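PDB 1VIM: uncharacterized protein AF_1796 from Archaeoglobus fulgidus, which is of unknown function but probably binds a carbohydrate derivative and may act as a sugar isomerase. Local coordinates for residues L15-V20 with L158-E163. Residues are numbered along the deposited sequence; the frame is centred on the assembly and turned at random.
Sequences LRFLEV and LGTMFE
F17 reaches from helix 12-31 to the start of helix 160-181, where the far end of its ring meets two methyl groups. T160 CG2 sits at the ring edge, near its plane, 4.0 Å from F17 CZ. M161 CE comes in obliquely and lies 3.9 Å from F17 CE2. With CG anti to the backbone N (chi1 177°), the ring of F17 extends toward helix 160-181. The M161 chain leaves its helix with CG likewise anti, then bends at chi2 and chi3 (56° and 44°), which sets its terminal methyl against both F17 and V20. V20 points toward the opposite segment and touches that methyl from one turn further on, V20 CG1 to M161 CE measuring 4.1 Å. The backbones stay well apart, 8.8 Å between the CA atoms of V20 and M161, and the side chains span the distance. L155 and A156 pack beside F17, as does A172 of the second subunit. Shortening F17 to an alanine would probably leave the methyls of T160 and M161 without the ring they pack on and set the thioether end freer to turn. The T160 hydroxyl is engaged elsewhere, with P157 O and R68 of the second subunit, leaving the methyl to meet the ring edge. Helix 12-31 therefore meets the start of helix 160-181, which lies within the SIS family region, through carbon-to-carbon packing, a buried apolar contact that depends on dispersion and on exclusion of water, with no directional bonds.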
# COMPACT_ATOMS: atom_id res chain seq x y z
N LEU A 15 -13.57 28.86 2.92
CA LEU A 15 -13.29 29.89 1.91
C LEU A 15 -11.96 30.60 2.17
O LEU A 15 -11.20 30.85 1.22
CB LEU A 15 -14.47 30.86 1.76
CG LEU A 15 -15.83 30.20 1.41
CD1 LEU A 15 -16.93 31.25 1.51
CD2 LEU A 15 -15.87 29.53 0.03
N ARG A 16 -11.65 30.84 3.44
CA ARG A 16 -10.38 31.47 3.81
C ARG A 16 -9.22 30.56 3.42
O ARG A 16 -8.20 31.02 2.88
CB ARG A 16 -10.36 31.76 5.31
CG ARG A 16 -9.08 32.32 5.87
CD ARG A 16 -9.28 32.99 7.23
NE ARG A 16 -10.03 34.20 6.99
CZ ARG A 16 -9.49 35.40 6.78
NH1 ARG A 16 -8.17 35.61 6.88
NH2 ARG A 16 -10.28 36.41 6.50
N PHE A 17 -9.38 29.25 3.64
CA PHE A 17 -8.34 28.32 3.25
C PHE A 17 -8.07 28.41 1.73
O PHE A 17 -6.93 28.44 1.29
CB PHE A 17 -8.75 26.89 3.65
CG PHE A 17 -7.76 25.85 3.21
CD1 PHE A 17 -7.89 25.23 1.96
CD2 PHE A 17 -6.66 25.51 3.99
CE1 PHE A 17 -6.97 24.30 1.53
CE2 PHE A 17 -5.74 24.56 3.57
CZ PHE A 17 -5.90 23.96 2.32
N LEU A 18 -9.14 28.44 0.93
CA LEU A 18 -8.96 28.54 -0.50
C LEU A 18 -8.27 29.83 -0.92
O LEU A 18 -7.46 29.81 -1.84
CB LEU A 18 -10.31 28.39 -1.21
CG LEU A 18 -11.01 27.05 -1.03
CD1 LEU A 18 -12.37 27.06 -1.70
CD2 LEU A 18 -10.14 25.90 -1.54
N GLU A 19 -8.55 30.92 -0.22
CA GLU A 19 -7.85 32.18 -0.50
C GLU A 19 -6.36 32.00 -0.23
O GLU A 19 -5.54 32.43 -1.03
CB GLU A 19 -8.40 33.33 0.34
CG GLU A 19 -7.86 34.74 -0.02
CD GLU A 19 -6.41 35.03 0.36
OE1 GLU A 19 -6.00 34.66 1.46
OE2 GLU A 19 -5.66 35.65 -0.45
N VAL A 20 -6.01 31.38 0.88
CA VAL A 20 -4.60 31.14 1.21
C VAL A 20 -3.93 30.29 0.13
O VAL A 20 -2.84 30.62 -0.31
CB VAL A 20 -4.43 30.51 2.60
CG1 VAL A 20 -2.95 30.15 2.86
CG2 VAL A 20 -4.94 31.46 3.65
N LEU A 158 -0.12 20.84 10.10
CA LEU A 158 0.78 19.71 9.88
C LEU A 158 1.40 19.72 8.50
O LEU A 158 1.59 18.67 7.90
CB LEU A 158 0.08 18.37 10.11
CG LEU A 158 -0.36 18.09 11.56
CD1 LEU A 158 -1.02 16.70 11.62
CD2 LEU A 158 0.75 18.31 12.65
N GLY A 159 1.72 20.89 7.98
CA GLY A 159 2.40 20.92 6.68
C GLY A 159 1.51 20.77 5.44
O GLY A 159 2.03 20.59 4.33
N THR A 160 0.20 20.90 5.60
CA THR A 160 -0.74 20.88 4.48
C THR A 160 -0.35 21.82 3.35
O THR A 160 -0.47 21.45 2.19
CB THR A 160 -2.14 21.29 5.01
OG1 THR A 160 -2.67 20.23 5.82
CG2 THR A 160 -3.16 21.48 3.89
N MET A 161 0.04 23.04 3.67
CA MET A 161 0.36 23.97 2.59
C MET A 161 1.58 23.54 1.78
O MET A 161 1.55 23.64 0.56
CB MET A 161 0.52 25.39 3.10
CG MET A 161 0.37 26.46 2.02
SD MET A 161 -1.20 26.41 1.08
CE MET A 161 -2.35 26.15 2.48
N PHE A 162 2.62 23.05 2.45
CA PHE A 162 3.75 22.48 1.71
C PHE A 162 3.25 21.35 0.79
O PHE A 162 3.64 21.26 -0.39
CB PHE A 162 4.83 21.90 2.64
CG PHE A 162 5.81 21.04 1.90
CD1 PHE A 162 6.81 21.65 1.13
CD2 PHE A 162 5.69 19.64 1.90
CE1 PHE A 162 7.70 20.87 0.38
CE2 PHE A 162 6.56 18.86 1.15
CZ PHE A 162 7.57 19.47 0.39
N GLU A 163 2.41 20.47 1.31
CA GLU A 163 2.01 19.29 0.54
C GLU A 163 1.23 19.68 -0.70
O GLU A 163 1.52 19.22 -1.79
CB GLU A 163 1.19 18.35 1.41
CG GLU A 163 2.02 17.80 2.56
CD GLU A 163 1.21 17.13 3.60
OE1 GLU A 163 -0.03 17.14 3.50
OE2 GLU A 163 1.86 16.62 4.55